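Long-range contact in gamma-glutamyl cyclotransferase (Homo sapiens, PDB 3CRY), which catalyses the release of 5-oxoproline from gamma-glutamyl dipeptides and may contribute to glutathione homeostasis: residues A[20-32]-A[139-152]. The protein carries 1 engineered substitution. Sequence-based numbering, arbitrary orientation. Where two conformers were deposited one is given.
Sequences FAYGSNLLTERIH and YKKIICMGAKENGL. With ACT (acetate ion), chain C.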
loop_
_atom_site.group_PDB
_atom_site.type_symbol
_atom_site.label_atom_id
_atom_site.label_comp_id
_atom_site.label_asym_id
_atom_site.label_seq_id
_atom_site.Cartn_x
_atom_site.Cartn_y
_atom_site.Cartn_z
ATOM N N PHE A 20 10.369 -7.551 3.337
ATOM C CA PHE A 20 11.302 -6.794 2.494
ATOM C C PHE A 20 11.570 -5.430 3.134
ATOM O O PHE A 20 10.657 -4.582 3.242
ATOM C CB PHE A 20 10.728 -6.630 1.065
ATOM C CG PHE A 20 11.569 -5.771 0.140
ATOM C CD1 PHE A 20 12.747 -6.285 -0.430
ATOM C CD2 PHE A 20 11.169 -4.461 -0.192
ATOM C CE1 PHE A 20 13.545 -5.495 -1.298
ATOM C CE2 PHE A 20 11.939 -3.683 -1.081
ATOM C CZ PHE A 20 13.132 -4.208 -1.635
ATOM N N ALA A 21 12.805 -5.265 3.609
ATOM C CA ALA A 21 13.259 -3.996 4.217
ATOM C C ALA A 21 14.073 -3.144 3.271
ATOM O O ALA A 21 14.957 -3.655 2.607
ATOM C CB ALA A 21 14.075 -4.275 5.473
ATOM N N TYR A 22 13.787 -1.834 3.234
ATOM C CA TYR A 22 14.543 -0.907 2.394
ATOM C C TYR A 22 15.102 0.338 3.126
ATOM O O TYR A 22 15.766 1.185 2.502
ATOM C CB TYR A 22 13.663 -0.480 1.202
ATOM C CG TYR A 22 12.348 0.139 1.608
ATOM C CD1 TYR A 22 12.277 1.506 1.981
ATOM C CD2 TYR A 22 11.177 -0.625 1.640
ATOM C CE1 TYR A 22 11.081 2.076 2.388
ATOM C CE2 TYR A 22 9.941 -0.045 2.031
ATOM C CZ TYR A 22 9.916 1.296 2.406
ATOM O OH TYR A 22 8.733 1.875 2.793
ATOM N N GLY A 23 14.799 0.457 4.423
ATOM C CA GLY A 23 15.196 1.610 5.248
ATOM C C GLY A 23 16.129 1.168 6.368
ATOM O O GLY A 23 17.068 0.399 6.108
ATOM N N SER A 24 15.876 1.618 7.607
ATOM C CA SER A 24 16.818 1.334 8.718
ATOM C C SER A 24 16.838 -0.151 9.062
ATOM O O SER A 24 17.800 -0.624 9.682
ATOM C CB SER A 24 16.500 2.164 9.972
ATOM O OG SER A 24 15.198 1.850 10.435
ATOM N N ASN A 25 15.784 -0.880 8.671
ATOM C CA ASN A 25 15.797 -2.348 8.846
ATOM C C ASN A 25 16.739 -3.110 7.879
ATOM O O ASN A 25 16.825 -4.336 7.937
ATOM C CB ASN A 25 14.375 -2.944 8.845
ATOM C CG ASN A 25 13.620 -2.689 10.164
ATOM O OD1 ASN A 25 14.221 -2.461 11.231
ATOM N ND2 ASN A 25 12.297 -2.734 10.087
ATOM N N LEU A 26 17.451 -2.387 7.011
ATOM C CA LEU A 26 18.581 -2.973 6.284
ATOM C C LEU A 26 19.710 -3.419 7.225
ATOM O O LEU A 26 20.480 -4.328 6.870
ATOM C CB LEU A 26 19.171 -1.961 5.290
ATOM C CG LEU A 26 18.330 -1.626 4.064
ATOM C CD1 LEU A 26 19.002 -0.468 3.298
ATOM C CD2 LEU A 26 18.122 -2.866 3.161
ATOM N N LEU A 27 19.818 -2.780 8.398
ATOM C CA LEU A 27 20.908 -3.071 9.341
ATOM C C LEU A 27 20.506 -4.144 10.356
ATOM O O LEU A 27 19.507 -4.009 11.060
ATOM C CB LEU A 27 21.351 -1.799 10.078
ATOM C CG LEU A 27 22.599 -1.995 10.951
ATOM C CD1 LEU A 27 23.851 -2.281 10.097
ATOM C CD2 LEU A 27 22.796 -0.766 11.833
ATOM N N THR A 28 21.300 -5.203 10.429
ATOM C CA THR A 28 20.947 -6.364 11.276
ATOM C C THR A 28 20.763 -5.965 12.745
ATOM O O THR A 28 19.778 -6.376 13.385
ATOM C CB THR A 28 21.992 -7.473 11.109
ATOM O OG1 THR A 28 22.100 -7.774 9.722
ATOM C CG2 THR A 28 21.596 -8.736 11.859
ATOM N N GLU A 29 21.686 -5.173 13.293
ATOM C CA GLU A 29 21.549 -4.758 14.692
ATOM C C GLU A 29 20.318 -3.884 14.953
ATOM O O GLU A 29 19.738 -3.936 16.043
ATOM C CB GLU A 29 22.811 -4.081 15.233
ATOM C CG GLU A 29 22.867 -4.151 16.772
ATOM C CD GLU A 29 24.066 -3.444 17.387
ATOM O OE1 GLU A 29 24.964 -3.022 16.636
ATOM O OE2 GLU A 29 24.101 -3.295 18.636
ATOM N N ARG A 30 19.900 -3.118 13.947
ATOM C CA ARG A 30 18.716 -2.289 14.083
ATOM C C ARG A 30 17.457 -3.139 14.081
ATOM O O ARG A 30 16.630 -2.992 14.980
ATOM C CB ARG A 30 18.621 -1.195 13.012
ATOM C CG ARG A 30 17.294 -0.409 13.038
ATOM C CD ARG A 30 17.031 0.317 14.351
ATOM N NE ARG A 30 15.654 0.825 14.367
ATOM C CZ ARG A 30 15.171 1.688 15.254
ATOM N NH1 ARG A 30 15.939 2.159 16.227
ATOM N NH2 ARG A 30 13.914 2.084 15.156
ATOM N N ILE A 31 17.298 -4.015 13.083
ATOM C CA ILE A 31 16.068 -4.823 13.040
ATOM C C ILE A 31 15.957 -5.732 14.280
ATOM O O ILE A 31 14.861 -5.988 14.771
ATOM C CB ILE A 31 15.903 -5.663 11.731
ATOM C CG1 ILE A 31 14.458 -6.203 11.594
ATOM C CG2 ILE A 31 16.980 -6.739 11.606
ATOM C CD1 ILE A 31 14.157 -6.927 10.246
ATOM N N HIS A 32 17.097 -6.210 14.774
ATOM C CA HIS A 32 17.095 -7.099 15.951
ATOM C C HIS A 32 16.702 -6.444 17.270
ATOM O O HIS A 32 16.337 -7.154 18.233
ATOM C CB HIS A 32 18.447 -7.804 16.063
ATOM C CG HIS A 32 18.568 -8.986 15.152
ATOM N ND1 HIS A 32 19.769 -9.623 14.909
ATOM C CD2 HIS A 32 17.625 -9.678 14.446
ATOM C CE1 HIS A 32 19.564 -10.662 14.113
ATOM N NE2 HIS A 32 18.268 -10.727 13.827
ATOM N N TYR A 139 20.055 8.650 10.515
ATOM C CA TYR A 139 19.224 7.687 9.783
ATOM C C TYR A 139 19.894 7.261 8.480
ATOM O O TYR A 139 19.957 6.063 8.168
ATOM C CB TYR A 139 17.857 8.308 9.529
ATOM C CG TYR A 139 16.798 7.397 8.965
ATOM C CD1 TYR A 139 16.308 6.314 9.704
ATOM C CD2 TYR A 139 16.223 7.682 7.715
ATOM C CE1 TYR A 139 15.283 5.507 9.199
ATOM C CE2 TYR A 139 15.212 6.882 7.192
ATOM C CZ TYR A 139 14.740 5.792 7.956
ATOM O OH TYR A 139 13.727 4.985 7.461
ATOM N N LYS A 140 20.434 8.219 7.728
ATOM C CA LYS A 140 21.210 7.886 6.528
ATOM C C LYS A 140 22.359 6.920 6.854
ATOM O O LYS A 140 22.583 5.944 6.127
ATOM C CB LYS A 140 21.719 9.176 5.850
ATOM C CG LYS A 140 22.585 8.875 4.658
ATOM C CD LYS A 140 23.166 10.108 3.988
ATOM C CE LYS A 140 24.155 9.656 2.907
ATOM N NZ LYS A 140 24.812 10.810 2.215
ATOM N N LYS A 141 23.109 7.209 7.919
ATOM C CA LYS A 141 24.241 6.380 8.296
ATOM C C LYS A 141 23.813 4.935 8.532
ATOM O O LYS A 141 24.442 4.006 8.022
ATOM C CB LYS A 141 24.951 6.958 9.519
ATOM C CG LYS A 141 25.890 8.112 9.178
ATOM C CD LYS A 141 26.542 8.703 10.428
ATOM C CE LYS A 141 27.636 9.698 10.073
ATOM N NZ LYS A 141 27.079 11.033 9.795
ATOM N N ILE A 142 22.737 4.755 9.292
ATOM C CA ILE A 142 22.221 3.394 9.572
ATOM C C ILE A 142 21.841 2.657 8.272
ATOM O O ILE A 142 22.207 1.497 8.071
ATOM C CB ILE A 142 21.053 3.441 10.574
ATOM C CG1 ILE A 142 21.535 3.939 11.944
ATOM C CG2 ILE A 142 20.341 2.080 10.687
ATOM C CD1 ILE A 142 22.441 3.003 12.703
ATOM N N ILE A 143 21.150 3.359 7.373
ATOM C CA ILE A 143 20.786 2.793 6.065
ATOM C C ILE A 143 22.023 2.390 5.268
ATOM O O ILE A 143 22.086 1.285 4.723
ATOM C CB ILE A 143 19.876 3.789 5.287
ATOM C CG1 ILE A 143 18.480 3.773 5.930
ATOM C CG2 ILE A 143 19.767 3.438 3.782
ATOM C CD1 ILE A 143 17.541 4.870 5.429
ATOM N N CYS A 144 23.014 3.282 5.198
ATOM C CA CYS A 144 24.244 2.967 4.456
ATOM C C CYS A 144 25.019 1.786 5.077
ATOM O O CYS A 144 25.539 0.895 4.353
ATOM C CB CYS A 144 25.122 4.212 4.337
ATOM S SG CYS A 144 24.412 5.409 3.197
ATOM N N MET A 145 25.053 1.745 6.403
ATOM C CA MET A 145 25.703 0.627 7.123
ATOM C C MET A 145 25.036 -0.705 6.808
ATOM O O MET A 145 25.712 -1.704 6.549
ATOM C CB MET A 145 25.659 0.865 8.628
ATOM C CG MET A 145 26.672 1.900 9.102
ATOM S SD MET A 145 26.469 2.276 10.862
ATOM C CE MET A 145 26.798 0.684 11.617
ATOM N N GLY A 146 23.704 -0.700 6.841
ATOM C CA GLY A 146 22.937 -1.924 6.565
ATOM C C GLY A 146 23.128 -2.381 5.125
ATOM O O GLY A 146 23.238 -3.585 4.853
ATOM N N ALA A 147 23.154 -1.425 4.193
ATOM C CA ALA A 147 23.311 -1.757 2.775
ATOM C C ALA A 147 24.669 -2.433 2.544
ATOM O O ALA A 147 24.790 -3.400 1.786
ATOM C CB ALA A 147 23.162 -0.492 1.916
ATOM N N LYS A 148 25.700 -1.924 3.211
ATOM C CA LYS A 148 27.042 -2.481 3.051
ATOM C C LYS A 148 27.149 -3.856 3.718
ATOM O O LYS A 148 27.619 -4.821 3.108
ATOM C CB LYS A 148 28.055 -1.514 3.664
ATOM C CG LYS A 148 29.481 -1.982 3.550
ATOM C CD LYS A 148 30.406 -0.864 4.003
ATOM C CE LYS A 148 31.816 -1.139 3.555
ATOM N NZ LYS A 148 32.531 -1.831 4.636
ATOM N N GLU A 149 26.679 -3.947 4.962
ATOM C CA GLU A 149 26.748 -5.180 5.756
ATOM C C GLU A 149 26.072 -6.360 5.066
ATOM O O GLU A 149 26.569 -7.493 5.113
ATOM C CB GLU A 149 26.073 -4.930 7.109
ATOM C CG GLU A 149 25.845 -6.156 7.980
ATOM C CD GLU A 149 25.033 -5.812 9.220
ATOM O OE1 GLU A 149 23.801 -5.631 9.077
ATOM O OE2 GLU A 149 25.629 -5.692 10.322
ATOM N N ASN A 150 24.913 -6.096 4.473
ATOM C CA ASN A 150 24.099 -7.157 3.900
ATOM C C ASN A 150 24.251 -7.358 2.388
ATOM O O ASN A 150 23.479 -8.080 1.774
ATOM C CB ASN A 150 22.639 -7.027 4.384
ATOM C CG ASN A 150 22.464 -7.501 5.824
ATOM O OD1 ASN A 150 22.981 -8.557 6.220
ATOM N ND2 ASN A 150 21.762 -6.712 6.628
ATOM N N GLY A 151 25.254 -6.712 1.799
ATOM C CA GLY A 151 25.658 -6.994 0.416
ATOM C C GLY A 151 24.746 -6.479 -0.692
ATOM O O GLY A 151 24.600 -7.147 -1.718
ATOM N N LEU A 152 24.135 -5.299 -0.521
ATOM C CA LEU A 152 23.389 -4.710 -1.649
ATOM C C LEU A 152 24.389 -4.337 -2.764
ATOM O O LEU A 152 25.568 -4.104 -2.479
ATOM C CB LEU A 152 22.577 -3.488 -1.193
ATOM C CG LEU A 152 21.167 -3.747 -0.654
ATOM C CD1 LEU A 152 21.080 -4.775 0.429
ATOM C CD2 LEU A 152 20.531 -2.443 -0.219
HETATM C C ACT C . 12.106 2.329 8.828
HETATM O O ACT C . 13.237 2.773 8.503
HETATM O OXT ACT C . 11.979 1.072 8.801
HETATM C CH3 ACT C . 10.955 3.223 9.226
HETATM O O HOH W 1 23.161 -9.932 8.332
HETATM O O HOH W 2 24.400 -4.922 12.460
#
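Leu26 and Leu27 straddle helix 137-149 at Gly146, where the loop after strand 16-21 of the gamma-glutamylcyclotransferase fold, which probably binds substrate, lies against the helix. The two backbones touch, with Leu27 CA 3.6 Å from Gly146 CA, possible because Gly146 has no side chain. Leu26 sends CD1 over the helix toward Ile143 CG2, while its CD2 meets CD2 of Leu152, whose N bonds to Ala147 O in the Schellman motif that ends the helix. Leu27 takes the other flank: with CG anti to the backbone N (chi1 -173°), CD2 lies against both CD1 and CG2 of Ile142, the side chains crossing at about a right angle, and CD1 rests 3.9 Å from Met145 CB.

Nearer the start of the helix, the contact borders the probable substrate pocket. Ser24 CB lies obliquely near the Tyr139 ring, and both residues hold one oxygen of an acetate ion, probably from the crystallisation liquor. Ser24 N and OG donate to ACT O together with Tyr139 OH, whose bond is very short at 2.5 Å. Ile143 CD1 lies over one face of the ring, toward its rim.

At the far end, Asn150 ND2 donates to Leu26 O over 2.7 Å; it lies nearly in line with the C=O, but the bond is bent at its hydrogen (140°). Leu27 is the N-cap of helix 28-34, and Glu149 OE1 grips its first turn twice: its syn lone pair receives Thr28 N at 2.9 Å, whereas Thr28 OG1 comes from above the carboxylate plane at 2.8 Å.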